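Local coordinates for cupin type-2 domain-containing protein (Burkholderia xenovorans, PDB 2O8Q) that is of unknown function but adopts a cupin-like fold and binds a nickel ion through three histidines and three water molecules, at residues P56-H61 with G98-L104; T62-Q66 with I115-A119; R72-E76 with S107-E111. All coordinates share one frame; numbering follows the deposited sequence.

Contact 1: P56-H61 with G98-L104; sequences PTWHTH and GVRHREL. With NI (nickel (II) ion), chain C.
The metal site of the cupin barrel is assembled here, where His59 and His61 meet His101 around a nickel ion. Each gives its NE2; the bond from His101 NE2 to the nickel is 2.1 Å, and three waters complete six-fold coordination. The rings of His59 and His101 lie oblique to one another.

Second-shell carbonyls fix the rotation of two of these rings. His59 ND1 donates to Thr57 O at 2.8 Å, almost straight (176°) and in the plane of the ring, while His101 ND1 donates to Val99 O, which it reaches from above the carbonyl plane. In both histidines CG sits between the backbone N and the carbonyl carbon (chi1 64° in His59), which lifts the imidazoles toward the metal. Two backbone bonds, His59 N to His101 O at 2.9 Å and His101 N to His59 O, pair the ligand-bearing residues directly. A water accepting from His61 N and donating to Val99 O bridges the two segments farther along.

Away from the metal, Arg102 lays its extended chain over one face of Trp58: CD stands 3.6 Å from the centroid of the five-membered ring, and guanidinium and indole planes are only 17° apart. Arg102 NH2 is held by a salt bridge to Glu78. Pro56 CB rests on Glu103 O at 3.2 Å.

Strand 59-61 also pairs with strand 123-125, whose Thr123 OG1 is hydrogen-bonded to His61 ND1, and strand 101-106 runs beside strand 74-79.

Contact 2: T62-Q66 with I115-A119; sequences TVGFQ and IVSPA. With EDO (1,2-ethanediol), chain F.
Gly64 and Phe65 meet Ser117 through backbone bonds that join the loop of 62-66 to the end of strand 111-116. Gly64 N donates to Ser117 O at 2.7 Å, and Ser117 N donates in return to Phe65 O at 2.9 Å, with the donor tilted out of the carbonyl plane in each case. Two CA-H...O contacts extend the pairing: Val116 CA lies 3.1 Å from Phe65 O, and Gln66 CA approaches Ile115 O. Gln66 and Val116 form an antiparallel non-hydrogen-bonded pair, their side chains pointing the same way.

Apolar packing occurs at two places. Val63 and Val116 cross at about a right angle, and the Val63 CG1 to Val116 CG2 distance of 3.2 Å is tighter than usual, although Val116 has a second conformer and the closeness is therefore doubtful. Phe65 runs alongside Ile115: with CG opposite the backbone N (chi1 -179°), the ring extends until CE2 comes within 4.0 Å of Ile115 CG2. Phe41 of the third subunit stacks on this ring. Pro118, which follows a cis peptide, sets CD 3.6 Å from Thr62 O, a buried carbonyl with no polar partner.

The polar side chains find their partners beyond the two segments. Ser117 OG is hydrogen-bonded to Met40 O and receives two weak bonds from an ethanediol, probably from the crystallisation liquor. Thr62 OG1 is hydrogen-bonded to Thr62 OG1 of the second subunit, and Gln66 NE2 is hydrogen-bonded to Glu114 OE2.

With two consecutive residues, Gly64 and Phe65, set against the single Ser117, the arrangement is a classic beta bulge, placed where strand 66-72 begins beside strand 111-116 in the larger sheet of the cupin fold.

Contact 3: R72-E76 with S107-E111; sequences RGWVE and SDDLE
The Trp74 indole carries Ser107 on one face: CB stands 3.5 Å from the centroid of the five-membered ring, 14° off its normal, and Ser107 N lies above the middle of the same ring system. The Arg72 guanidinium likewise has Asp109 CB over one face, and Asp109 O comes to that flat group from above, 2.7 Å from Arg72 NE but at an angle too poor for a hydrogen bond. Arg72 is bent at chi3 (58°), which folds the group back over Asp109. The carboxylates of Asp109 and Glu111 add opposite charge beyond salt-bridge range, probably a diffuse attraction, since no N-H of the arginine points at either.

Ser107 OG works in two directions. It accepts from Trp74 N at 3.0 Å and donates to Asp109 OD1 at 2.6 Å, meeting that oxygen nearly along its C-O axis; Ser107 N in turn donates to Trp74 O at 3.0 Å. This serine thus grips both polar backbone atoms of Trp74. At the other end, Glu111 N donates to Arg72 O at 2.9 Å and Arg72 N donates to Glu111 O.

Between these pairs Gly73, with positive phi, passes close to Ser107 OG and Asp109 OD1. Leu110 CD1 packs on Val75 CB at 3.8 Å, and both residues also touch Val70 of strand 66-72.

Ser107 to Leu110 form a type I beta turn, and the whole is a turn laid against the passage from strand 66-72 to strand 74-79, where the two sheets of the cupin barrel are joined.

From the N terminus, past the strands up to 42-48, the chain reaches 56-61, runs directly into 62-66, continues along strand 66-72, and arrives at 72-76. The returning half brings 98-104 back to close contact 1, 107-111 to close contact 3, and 115-119 to close contact 2. Contact 3 is therefore nested within the loop closed by contact 2, whereas contact 1 crosses both. Contacts 1 and 2 touch beside the metal, where Gln66 packs on His61. Contacts 1 and 3 share the sheet of strands 74-79 and 101-106, with a probable hydrogen bond from Leu104 N to Glu76 O. Contacts 2 and 3 lie on opposite sides of the chain's centre, toward the two ends of strand 111-116.

Contact 1: P56-H61 with G98-L104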
ATOM      1  N   PRO A  56     -29.573  -4.863  -6.328  1.00 33.30           N
ATOM      2  CA  PRO A  56     -28.322  -4.143  -6.605  1.00 29.88           C
ATOM      3  C   PRO A  56     -28.354  -2.752  -5.981  1.00 28.50           C
ATOM      4  O   PRO A  56     -29.165  -1.903  -6.373  1.00 34.92           O
ATOM      5  CB  PRO A  56     -28.279  -4.068  -8.147  1.00 29.42           C
ATOM      6  CG  PRO A  56     -29.548  -4.577  -8.635  1.00 36.96           C
ATOM      7  CD  PRO A  56     -30.487  -4.775  -7.475  1.00 32.76           C
ATOM      8  N   THR A  57     -27.458  -2.533  -5.018  1.00 22.67           N
ATOM      9  CA  THR A  57     -27.429  -1.318  -4.233  1.00 20.99           C
ATOM     10  C   THR A  57     -26.111  -0.579  -4.474  1.00 17.80           C
ATOM     11  O   THR A  57     -25.061  -1.187  -4.289  1.00 21.19           O
ATOM     12  CB  THR A  57     -27.525  -1.715  -2.759  1.00 22.77           C
ATOM     13  OG1 THR A  57     -28.710  -2.521  -2.605  1.00 32.91           O
ATOM     14  CG2 THR A  57     -27.647  -0.510  -1.913  1.00 24.13           C
ATOM     15  N   TRP A  58     -26.188   0.673  -4.946  1.00 20.48           N
ATOM     16  CA  TRP A  58     -24.996   1.513  -5.090  1.00 19.54           C
ATOM     17  C   TRP A  58     -24.309   1.643  -3.751  1.00 20.34           C
ATOM     18  O   TRP A  58     -24.934   1.919  -2.728  1.00 20.18           O
ATOM     19  CB  TRP A  58     -25.357   2.879  -5.622  1.00 21.14           C
ATOM     20  CG  TRP A  58     -25.743   2.895  -7.064  1.00 20.26           C
ATOM     21  CD1 TRP A  58     -27.028   2.979  -7.570  1.00 21.12           C
ATOM     22  CD2 TRP A  58     -24.877   2.910  -8.217  1.00 21.79           C
ATOM     23  NE1 TRP A  58     -27.010   2.999  -8.942  1.00 22.43           N
ATOM     24  CE2 TRP A  58     -25.712   3.008  -9.367  1.00 18.67           C
ATOM     25  CE3 TRP A  58     -23.488   2.893  -8.399  1.00 21.58           C
ATOM     26  CZ2 TRP A  58     -25.197   3.033 -10.650  1.00 20.71           C
ATOM     27  CZ3 TRP A  58     -22.988   2.954  -9.662  1.00 21.50           C
ATOM     28  CH2 TRP A  58     -23.832   2.989 -10.774  1.00 23.31           C
ATOM     29  N   HIS A  59     -22.994   1.442  -3.732  1.00 18.52           N
ATOM     30  CA  HIS A  59     -22.250   1.487  -2.488  1.00 19.39           C
ATOM     31  C   HIS A  59     -20.788   1.814  -2.791  1.00 19.12           C
ATOM     32  O   HIS A  59     -20.367   1.864  -3.948  1.00 18.38           O
ATOM     33  CB  HIS A  59     -22.349   0.142  -1.723  1.00 19.23           C
ATOM     34  CG  HIS A  59     -21.728  -1.011  -2.444  1.00 19.26           C
ATOM     35  ND1 HIS A  59     -22.422  -1.744  -3.387  1.00 18.30           N
ATOM     36  CD2 HIS A  59     -20.493  -1.556  -2.375  1.00 18.33           C
ATOM     37  CE1 HIS A  59     -21.636  -2.702  -3.848  1.00 19.81           C
ATOM     38  NE2 HIS A  59     -20.459  -2.616  -3.253  1.00 18.41           N
ATOM     39  N   THR A  60     -20.030   2.027  -1.718  1.00 18.57           N
ATOM     40  CA  THR A  60     -18.606   2.258  -1.755  1.00 18.77           C
ATOM     41  C   THR A  60     -17.935   1.443  -0.648  1.00 18.97           C
ATOM     42  O   THR A  60     -18.557   1.072   0.342  1.00 20.14           O
ATOM     43  CB  THR A  60     -18.253   3.745  -1.521  1.00 19.94           C
ATOM     44  OG1 THR A  60     -18.636   4.119  -0.177  1.00 24.00           O
ATOM     45  CG2 THR A  60     -18.988   4.649  -2.499  1.00 20.46           C
ATOM     46  N   HIS A  61     -16.656   1.218  -0.832  1.00 18.87           N
ATOM     47  CA  HIS A  61     -15.819   0.571   0.181  1.00 19.02           C
ATOM     48  C   HIS A  61     -14.678   1.481   0.583  1.00 20.43           C
ATOM     49  O   HIS A  61     -14.105   2.152  -0.271  1.00 19.64           O
ATOM     50  CB  HIS A  61     -15.249  -0.748  -0.323  1.00 18.91           C
ATOM     51  CG  HIS A  61     -16.279  -1.659  -0.904  1.00 18.14           C
ATOM     52  ND1 HIS A  61     -17.256  -2.266  -0.145  1.00 20.38           N
ATOM     53  CD2 HIS A  61     -16.468  -2.058  -2.178  1.00 21.41           C
ATOM     54  CE1 HIS A  61     -18.039  -2.983  -0.948  1.00 18.22           C
ATOM     55  NE2 HIS A  61     -17.588  -2.865  -2.192  1.00 17.92           N
ATOM     56  N   GLY A  98     -12.903   3.882  -3.017  1.00 20.46           N
ATOM     57  CA  GLY A  98     -14.206   4.447  -2.764  1.00 19.58           C
ATOM     58  C   GLY A  98     -15.133   4.671  -3.957  1.00 19.44           C
ATOM     59  O   GLY A  98     -16.126   5.390  -3.861  1.00 21.92           O
ATOM     60  N   VAL A  99     -14.810   4.056  -5.100  1.00 18.14           N
ATOM     61  CA  VAL A  99     -15.622   4.249  -6.290  1.00 18.89           C
ATOM     62  C   VAL A  99     -17.064   3.810  -6.020  1.00 18.73           C
ATOM     63  O   VAL A  99     -17.267   2.773  -5.362  1.00 18.65           O
ATOM     64  CB  VAL A  99     -15.036   3.519  -7.540  1.00 18.95           C
ATOM     65  CG1 VAL A  99     -15.104   2.048  -7.443  1.00 19.60           C
ATOM     66  CG2 VAL A  99     -15.758   3.964  -8.832  1.00 21.92           C
ATOM     67  N   ARG A 100     -18.041   4.599  -6.490  1.00 19.39           N
ATOM     68  CA  ARG A 100     -19.442   4.214  -6.356  1.00 18.29           C
ATOM     69  C   ARG A 100     -19.747   3.151  -7.375  1.00 19.09           C
ATOM     70  O   ARG A 100     -19.457   3.309  -8.560  1.00 20.07           O
ATOM     71  CB  ARG A 100     -20.377   5.408  -6.500  1.00 20.38           C
ATOM     72  CG  ARG A 100     -20.244   6.433  -5.414  1.00 23.26           C
ATOM     73  CD  ARG A 100     -21.263   7.555  -5.664  1.00 29.11           C
ATOM     74  NE  ARG A 100     -21.100   8.659  -4.745  1.00 34.46           N
ATOM     75  CZ  ARG A 100     -20.207   9.643  -4.891  1.00 52.39           C
ATOM     76  NH1 ARG A 100     -19.361   9.670  -5.926  1.00 53.24           N
ATOM     77  NH2 ARG A 100     -20.147  10.609  -3.979  1.00 56.12           N
ATOM     78  N   HIS A 101     -20.277   2.032  -6.908  1.00 18.55           N
ATOM     79  CA  HIS A 101     -20.512   0.888  -7.790  1.00 19.86           C
ATOM     80  C   HIS A 101     -21.592  -0.025  -7.242  1.00 21.30           C
ATOM     81  O   HIS A 101     -22.055   0.110  -6.116  1.00 18.84           O
ATOM     82  CB  HIS A 101     -19.233   0.092  -8.016  1.00 20.19           C
ATOM     83  CG  HIS A 101     -18.754  -0.579  -6.776  1.00 17.79           C
ATOM     84  ND1 HIS A 101     -18.215   0.116  -5.711  1.00 18.22           N
ATOM     85  CD2 HIS A 101     -18.810  -1.881  -6.383  1.00 18.98           C
ATOM     86  CE1 HIS A 101     -17.970  -0.737  -4.726  1.00 17.99           C
ATOM     87  NE2 HIS A 101     -18.301  -1.953  -5.116  1.00 19.66           N
ATOM     88  N   ARG A 102     -22.009  -0.983  -8.061  1.00 20.68           N
ATOM     89  CA  ARG A 102     -22.953  -1.977  -7.588  1.00 20.30           C
ATOM     90  C   ARG A 102     -22.772  -3.223  -8.454  1.00 18.36           C
ATOM     91  O   ARG A 102     -22.150  -3.142  -9.520  1.00 21.22           O
ATOM     92  CB  ARG A 102     -24.393  -1.435  -7.615  1.00 20.93           C
ATOM     93  CG  ARG A 102     -24.913  -1.048  -8.982  1.00 16.51           C
ATOM     94  CD  ARG A 102     -26.359  -0.597  -8.943  1.00 20.44           C
ATOM     95  NE  ARG A 102     -26.856  -0.126 -10.230  1.00 22.99           N
ATOM     96  CZ  ARG A 102     -28.138   0.154 -10.458  1.00 28.18           C
ATOM     97  NH1 ARG A 102     -29.021  -0.008  -9.471  1.00 28.00           N
ATOM     98  NH2 ARG A 102     -28.540   0.597 -11.650  1.00 29.49           N
ATOM     99  N   GLU A 103     -23.278  -4.350  -7.951  1.00 19.68           N
ATOM    100  CA  GLU A 103     -23.273  -5.611  -8.706  1.00 21.37           C
ATOM    101  C   GLU A 103     -24.669  -5.854  -9.215  1.00 21.48           C
ATOM    102  O   GLU A 103     -25.611  -5.855  -8.432  1.00 22.96           O
ATOM    103  CB  GLU A 103     -22.870  -6.803  -7.848  1.00 24.56           C
ATOM    104  CG  GLU A 103     -22.674  -8.065  -8.677  1.00 27.91           C
ATOM    105  CD  GLU A 103     -23.545  -9.219  -8.196  1.00 39.19           C
ATOM    106  OE1 GLU A 103     -23.791  -9.345  -6.964  1.00 38.00           O
ATOM    107  OE2 GLU A 103     -23.997  -9.989  -9.066  1.00 40.26           O
ATOM    108  N   LEU A 104     -24.795  -6.009 -10.536  1.00 19.82           N
ATOM    109  CA  LEU A 104     -26.110  -6.150 -11.154  1.00 17.95           C
ATOM    110  C   LEU A 104     -26.646  -7.568 -11.172  1.00 17.46           C
ATOM    111  O   LEU A 104     -27.837  -7.792 -10.974  1.00 20.36           O
ATOM    112  CB  LEU A 104     -26.074  -5.605 -12.560  1.00 20.09           C
ATOM    113  CG  LEU A 104     -25.752  -4.117 -12.717  1.00 20.99           C
ATOM    114  CD1 LEU A 104     -25.839  -3.674 -14.204  1.00 17.66           C
ATOM    115  CD2 LEU A 104     -26.728  -3.266 -11.895  1.00 26.67           C
TER
HETATM  116 NI    NI C 300     -18.694  -3.598  -3.797  1.00 18.21          NI
HETATM  117  O   HOH W   1     -24.396  -4.297  -5.166  1.00 25.43           O
HETATM  118  O   HOH W   2     -15.761   1.458  -3.508  1.00 18.80           O
HETATM  119  O   HOH W   3     -16.909  -4.584  -4.395  1.00 17.80           O
HETATM  120  O   HOH W   4     -19.299  -5.304  -2.636  1.00 22.96           O
HETATM  121  O   HOH W   5     -19.691  -4.628  -5.399  1.00 19.70           O

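Contact 2: T62-Q66 with I115-A119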
ATOM      1  N   THR A  62     -14.303   1.433   1.862  1.00 21.02           N
ATOM      2  CA  THR A  62     -13.180   2.268   2.355  1.00 20.51           C
ATOM      3  C   THR A  62     -11.843   1.560   2.118  1.00 22.60           C
ATOM      4  O   THR A  62     -11.174   1.112   3.042  1.00 26.90           O
ATOM      5  CB  THR A  62     -13.365   2.706   3.856  1.00 27.10           C
ATOM      6  OG1 THR A  62     -13.256   1.555   4.736  1.00 30.09           O
ATOM      7  CG2 THR A  62     -14.617   3.376   4.053  1.00 24.08           C
ATOM      8  N   VAL A  63     -11.479   1.400   0.874  1.00 22.13           N
ATOM      9  CA  VAL A  63     -10.320   0.662   0.491  1.00 21.81           C
ATOM     10  C   VAL A  63      -9.330   1.573  -0.182  1.00 24.22           C
ATOM     11  O   VAL A  63      -9.742   2.616  -0.807  1.00 24.95           O
ATOM     12  CB  VAL A  63     -10.675  -0.488  -0.518  1.00 22.04           C
ATOM     13  CG1 VAL A  63     -11.472  -1.504   0.180  1.00 24.33           C
ATOM     14  CG2 VAL A  63     -11.334   0.016  -1.813  1.00 22.12           C
ATOM     15  N   GLY A  64      -8.043   1.225  -0.066  1.00 19.15           N
ATOM     16  CA  GLY A  64      -7.054   1.805  -0.919  1.00 20.91           C
ATOM     17  C   GLY A  64      -7.299   0.861  -2.122  1.00 28.04           C
ATOM     18  O   GLY A  64      -8.302   0.979  -2.871  1.00 31.90           O
ATOM     19  N   PHE A  65      -6.534  -0.189  -2.186  1.00 19.35           N
ATOM     20  CA  PHE A  65      -6.380  -1.005  -3.349  1.00 17.65           C
ATOM     21  C   PHE A  65      -7.524  -2.011  -3.405  1.00 18.21           C
ATOM     22  O   PHE A  65      -7.857  -2.627  -2.380  1.00 19.25           O
ATOM     23  CB  PHE A  65      -5.048  -1.760  -3.288  1.00 18.70           C
ATOM     24  CG  PHE A  65      -4.804  -2.613  -4.476  1.00 18.25           C
ATOM     25  CD1 PHE A  65      -4.561  -2.022  -5.716  1.00 20.01           C
ATOM     26  CD2 PHE A  65      -4.897  -3.985  -4.387  1.00 18.68           C
ATOM     27  CE1 PHE A  65      -4.391  -2.792  -6.842  1.00 21.72           C
ATOM     28  CE2 PHE A  65      -4.709  -4.760  -5.543  1.00 19.37           C
ATOM     29  CZ  PHE A  65      -4.439  -4.169  -6.727  1.00 18.53           C
ATOM     30  N   GLN A  66      -8.111  -2.171  -4.586  1.00 18.47           N
ATOM     31  CA  GLN A  66      -9.096  -3.198  -4.743  1.00 17.59           C
ATOM     32  C   GLN A  66      -9.135  -3.756  -6.185  1.00 17.62           C
ATOM     33  O   GLN A  66      -9.343  -3.023  -7.127  1.00 19.15           O
ATOM     34  CB  GLN A  66     -10.490  -2.645  -4.379  1.00 18.15           C
ATOM     35  CG  GLN A  66     -11.562  -3.720  -4.403  1.00 18.08           C
ATOM     36  CD  GLN A  66     -12.863  -3.215  -3.774  1.00 19.47           C
ATOM     37  OE1 GLN A  66     -13.320  -2.112  -4.112  1.00 19.53           O
ATOM     38  NE2 GLN A  66     -13.456  -4.038  -2.864  1.00 20.29           N
ATOM     39  N   ILE A 115      -8.609  -8.982  -4.160  1.00 18.05           N
ATOM     40  CA  ILE A 115      -7.410  -8.533  -3.456  1.00 17.95           C
ATOM     41  C   ILE A 115      -7.696  -7.103  -3.021  1.00 19.82           C
ATOM     42  O   ILE A 115      -8.058  -6.275  -3.838  1.00 19.57           O
ATOM     43  CB  ILE A 115      -6.149  -8.593  -4.323  1.00 18.93           C
ATOM     44  CG1 ILE A 115      -6.044  -9.933  -5.057  1.00 18.96           C
ATOM     45  CG2 ILE A 115      -4.917  -8.224  -3.458  1.00 22.33           C
ATOM     46  CD1 ILE A 115      -6.603  -9.953  -6.505  1.00 20.13           C
ATOM     47  N   VAL A 116      -7.502  -6.784  -1.740  0.50 18.62           N
ATOM     48  CA  VAL A 116      -7.964  -5.507  -1.209  0.50 19.54           C
ATOM     49  C   VAL A 116      -7.068  -5.065  -0.073  0.50 18.89           C
ATOM     50  O   VAL A 116      -6.565  -5.906   0.684  0.50 19.77           O
ATOM     51  CB  VAL A 116      -9.403  -5.691  -0.644  0.50 19.24           C
ATOM     52  CG1 VAL A 116      -9.378  -6.484   0.733  0.50 17.81           C
ATOM     53  CG2 VAL A 116     -10.168  -4.362  -0.449  0.50 18.43           C
ATOM     54  N   SER A 117      -6.877  -3.758   0.061  1.00 18.95           N
ATOM     55  CA  SER A 117      -6.192  -3.165   1.219  1.00 18.40           C
ATOM     56  C   SER A 117      -7.112  -2.055   1.728  1.00 19.45           C
ATOM     57  O   SER A 117      -7.608  -1.258   0.934  1.00 20.69           O
ATOM     58  CB  SER A 117      -4.872  -2.559   0.822  1.00 20.72           C
ATOM     59  OG  SER A 117      -4.305  -1.902   1.960  1.00 22.59           O
ATOM     60  N   PRO A 118      -7.407  -1.994   3.045  1.00 19.35           N
ATOM     61  CA  PRO A 118      -7.021  -2.969   4.053  1.00 18.70           C
ATOM     62  C   PRO A 118      -7.968  -4.195   3.974  1.00 18.40           C
ATOM     63  O   PRO A 118      -9.042  -4.108   3.339  1.00 19.63           O
ATOM     64  CB  PRO A 118      -7.272  -2.246   5.381  1.00 19.09           C
ATOM     65  CG  PRO A 118      -8.452  -1.322   5.053  1.00 19.36           C
ATOM     66  CD  PRO A 118      -8.250  -0.910   3.599  1.00 20.91           C
ATOM     67  N   ALA A 119      -7.671  -5.240   4.753  1.00 18.71           N
ATOM     68  CA  ALA A 119      -8.578  -6.395   4.840  1.00 20.52           C
ATOM     69  C   ALA A 119      -9.913  -5.986   5.425  1.00 19.48           C
ATOM     70  O   ALA A 119     -10.962  -6.462   4.928  1.00 23.12           O
ATOM     71  CB  ALA A 119      -7.962  -7.514   5.663  1.00 19.75           C
TER
HETATM   72  C1  EDO F 303      -1.459  -0.182   2.045  1.00 43.08           C
HETATM   73  O1  EDO F 303      -2.243   0.540   3.037  1.00 40.61           O
HETATM   74  C2  EDO F 303      -1.548   0.287   0.566  1.00 43.01           C
HETATM   75  O2  EDO F 303      -2.846   0.384  -0.077  1.00 51.78           O

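Contact 3: R72-E76 with S107-E111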
ATOM      1  N   ARG A  72     -14.173 -18.110 -12.699  1.00 19.28           N
ATOM      2  CA  ARG A  72     -15.217 -18.991 -13.267  1.00 18.94           C
ATOM      3  C   ARG A  72     -16.510 -18.205 -13.312  1.00 19.56           C
ATOM      4  O   ARG A  72     -16.763 -17.360 -12.478  1.00 21.23           O
ATOM      5  CB  ARG A  72     -15.404 -20.223 -12.384  1.00 20.39           C
ATOM      6  CG  ARG A  72     -16.305 -21.303 -12.980  1.00 26.66           C
ATOM      7  CD  ARG A  72     -16.493 -22.512 -12.005  1.00 29.39           C
ATOM      8  NE  ARG A  72     -17.063 -22.077 -10.716  1.00 42.94           N
ATOM      9  CZ  ARG A  72     -17.920 -22.781  -9.969  1.00 51.65           C
ATOM     10  NH1 ARG A  72     -18.343 -23.985 -10.375  1.00 60.12           N
ATOM     11  NH2 ARG A  72     -18.373 -22.272  -8.814  1.00 41.96           N
ATOM     12  N   GLY A  73     -17.305 -18.469 -14.342  1.00 20.15           N
ATOM     13  CA  GLY A  73     -18.611 -17.858 -14.442  1.00 18.64           C
ATOM     14  C   GLY A  73     -18.516 -16.455 -14.955  1.00 19.47           C
ATOM     15  O   GLY A  73     -17.576 -16.090 -15.684  1.00 20.70           O
ATOM     16  N   TRP A  74     -19.527 -15.654 -14.617  1.00 18.83           N
ATOM     17  CA  TRP A  74     -19.545 -14.273 -15.054  1.00 18.70           C
ATOM     18  C   TRP A  74     -20.248 -13.408 -14.030  1.00 18.57           C
ATOM     19  O   TRP A  74     -20.995 -13.883 -13.207  1.00 19.09           O
ATOM     20  CB  TRP A  74     -20.223 -14.166 -16.434  1.00 19.16           C
ATOM     21  CG  TRP A  74     -21.666 -14.616 -16.502  1.00 19.05           C
ATOM     22  CD1 TRP A  74     -22.126 -15.800 -17.019  1.00 20.36           C
ATOM     23  CD2 TRP A  74     -22.846 -13.908 -16.031  1.00 17.80           C
ATOM     24  NE1 TRP A  74     -23.495 -15.880 -16.895  1.00 20.98           N
ATOM     25  CE2 TRP A  74     -23.961 -14.740 -16.303  1.00 18.57           C
ATOM     26  CE3 TRP A  74     -23.074 -12.657 -15.426  1.00 20.84           C
ATOM     27  CZ2 TRP A  74     -25.249 -14.378 -15.951  1.00 16.83           C
ATOM     28  CZ3 TRP A  74     -24.365 -12.307 -15.086  1.00 17.74           C
ATOM     29  CH2 TRP A  74     -25.420 -13.154 -15.358  1.00 17.90           C
ATOM     30  N   VAL A  75     -19.923 -12.125 -14.043  1.00 18.51           N
ATOM     31  CA  VAL A  75     -20.539 -11.180 -13.116  1.00 19.10           C
ATOM     32  C   VAL A  75     -20.603  -9.830 -13.830  1.00 19.07           C
ATOM     33  O   VAL A  75     -19.690  -9.468 -14.578  1.00 19.73           O
ATOM     34  CB  VAL A  75     -19.719 -11.051 -11.818  1.00 21.32           C
ATOM     35  CG1 VAL A  75     -18.244 -10.674 -12.095  1.00 20.87           C
ATOM     36  CG2 VAL A  75     -20.366 -10.089 -10.836  1.00 18.57           C
ATOM     37  N   GLU A  76     -21.709  -9.096 -13.632  1.00 15.75           N
ATOM     38  CA  GLU A  76     -21.889  -7.757 -14.217  1.00 17.09           C
ATOM     39  C   GLU A  76     -21.926  -6.744 -13.069  1.00 18.12           C
ATOM     40  O   GLU A  76     -22.738  -6.839 -12.132  1.00 19.18           O
ATOM     41  CB  GLU A  76     -23.189  -7.703 -15.027  1.00 16.94           C
ATOM     42  CG  GLU A  76     -23.356  -6.434 -15.832  1.00 18.84           C
ATOM     43  CD  GLU A  76     -24.574  -6.416 -16.690  1.00 22.72           C
ATOM     44  OE1 GLU A  76     -25.645  -6.807 -16.184  1.00 20.48           O
ATOM     45  OE2 GLU A  76     -24.463  -6.024 -17.886  1.00 25.67           O
ATOM     46  N   SER A 107     -23.544 -15.217 -12.502  1.00 18.22           N
ATOM     47  CA  SER A 107     -23.828 -16.598 -12.765  1.00 18.79           C
ATOM     48  C   SER A 107     -23.817 -17.458 -11.468  1.00 17.28           C
ATOM     49  O   SER A 107     -23.207 -17.104 -10.474  1.00 19.90           O
ATOM     50  CB  SER A 107     -22.823 -17.156 -13.770  1.00 18.72           C
ATOM     51  OG  SER A 107     -21.539 -17.298 -13.192  1.00 19.90           O
ATOM     52  N   ASP A 108     -24.528 -18.604 -11.542  1.00 19.55           N
ATOM     53  CA  ASP A 108     -24.593 -19.506 -10.410  1.00 21.61           C
ATOM     54  C   ASP A 108     -23.258 -20.094 -10.061  1.00 21.92           C
ATOM     55  O   ASP A 108     -23.076 -20.518  -8.921  1.00 25.60           O
ATOM     56  CB  ASP A 108     -25.510 -20.693 -10.699  1.00 22.31           C
ATOM     57  CG  ASP A 108     -26.947 -20.333 -10.652  1.00 34.66           C
ATOM     58  OD1 ASP A 108     -27.291 -19.274 -10.044  1.00 32.43           O
ATOM     59  OD2 ASP A 108     -27.734 -21.153 -11.206  1.00 33.75           O
ATOM     60  N   ASP A 109     -22.363 -20.171 -11.049  1.00 19.38           N
ATOM     61  CA  ASP A 109     -21.032 -20.726 -10.863  1.00 19.07           C
ATOM     62  C   ASP A 109     -19.946 -19.651 -10.694  1.00 21.46           C
ATOM     63  O   ASP A 109     -18.760 -19.958 -10.783  1.00 20.84           O
ATOM     64  CB  ASP A 109     -20.682 -21.670 -11.994  1.00 19.38           C
ATOM     65  CG  ASP A 109     -20.573 -20.993 -13.325  1.00 25.30           C
ATOM     66  OD1 ASP A 109     -21.125 -19.891 -13.521  1.00 22.30           O
ATOM     67  OD2 ASP A 109     -19.906 -21.566 -14.197  1.00 28.49           O
ATOM     68  N   LEU A 110     -20.323 -18.404 -10.466  1.00 19.28           N
ATOM     69  CA  LEU A 110     -19.295 -17.381 -10.301  1.00 18.27           C
ATOM     70  C   LEU A 110     -18.260 -17.742  -9.216  1.00 19.64           C
ATOM     71  O   LEU A 110     -18.626 -18.104  -8.088  1.00 20.05           O
ATOM     72  CB  LEU A 110     -19.897 -16.025  -9.922  1.00 19.41           C
ATOM     73  CG  LEU A 110     -18.923 -14.876  -9.602  1.00 18.39           C
ATOM     74  CD1 LEU A 110     -18.233 -14.466 -10.899  1.00 18.53           C
ATOM     75  CD2 LEU A 110     -19.657 -13.726  -8.894  1.00 19.38           C
ATOM     76  N   GLU A 111     -16.987 -17.583  -9.568  0.50 19.48           N
ATOM     77  CA  GLU A 111     -15.875 -17.617  -8.603  0.50 20.71           C
ATOM     78  C   GLU A 111     -14.935 -16.477  -8.953  0.50 18.53           C
ATOM     79  O   GLU A 111     -14.504 -16.394 -10.098  0.50 19.20           O
ATOM     80  CB  GLU A 111     -15.146 -18.955  -8.714  0.50 23.12           C
ATOM     81  CG  GLU A 111     -14.167 -19.231  -7.576  0.50 25.80           C
ATOM     82  CD  GLU A 111     -13.531 -20.610  -7.666  0.50 29.05           C
ATOM     83  OE1 GLU A 111     -13.476 -21.166  -8.786  0.50 42.80           O
ATOM     84  OE2 GLU A 111     -13.082 -21.128  -6.627  0.50 32.42           O
TER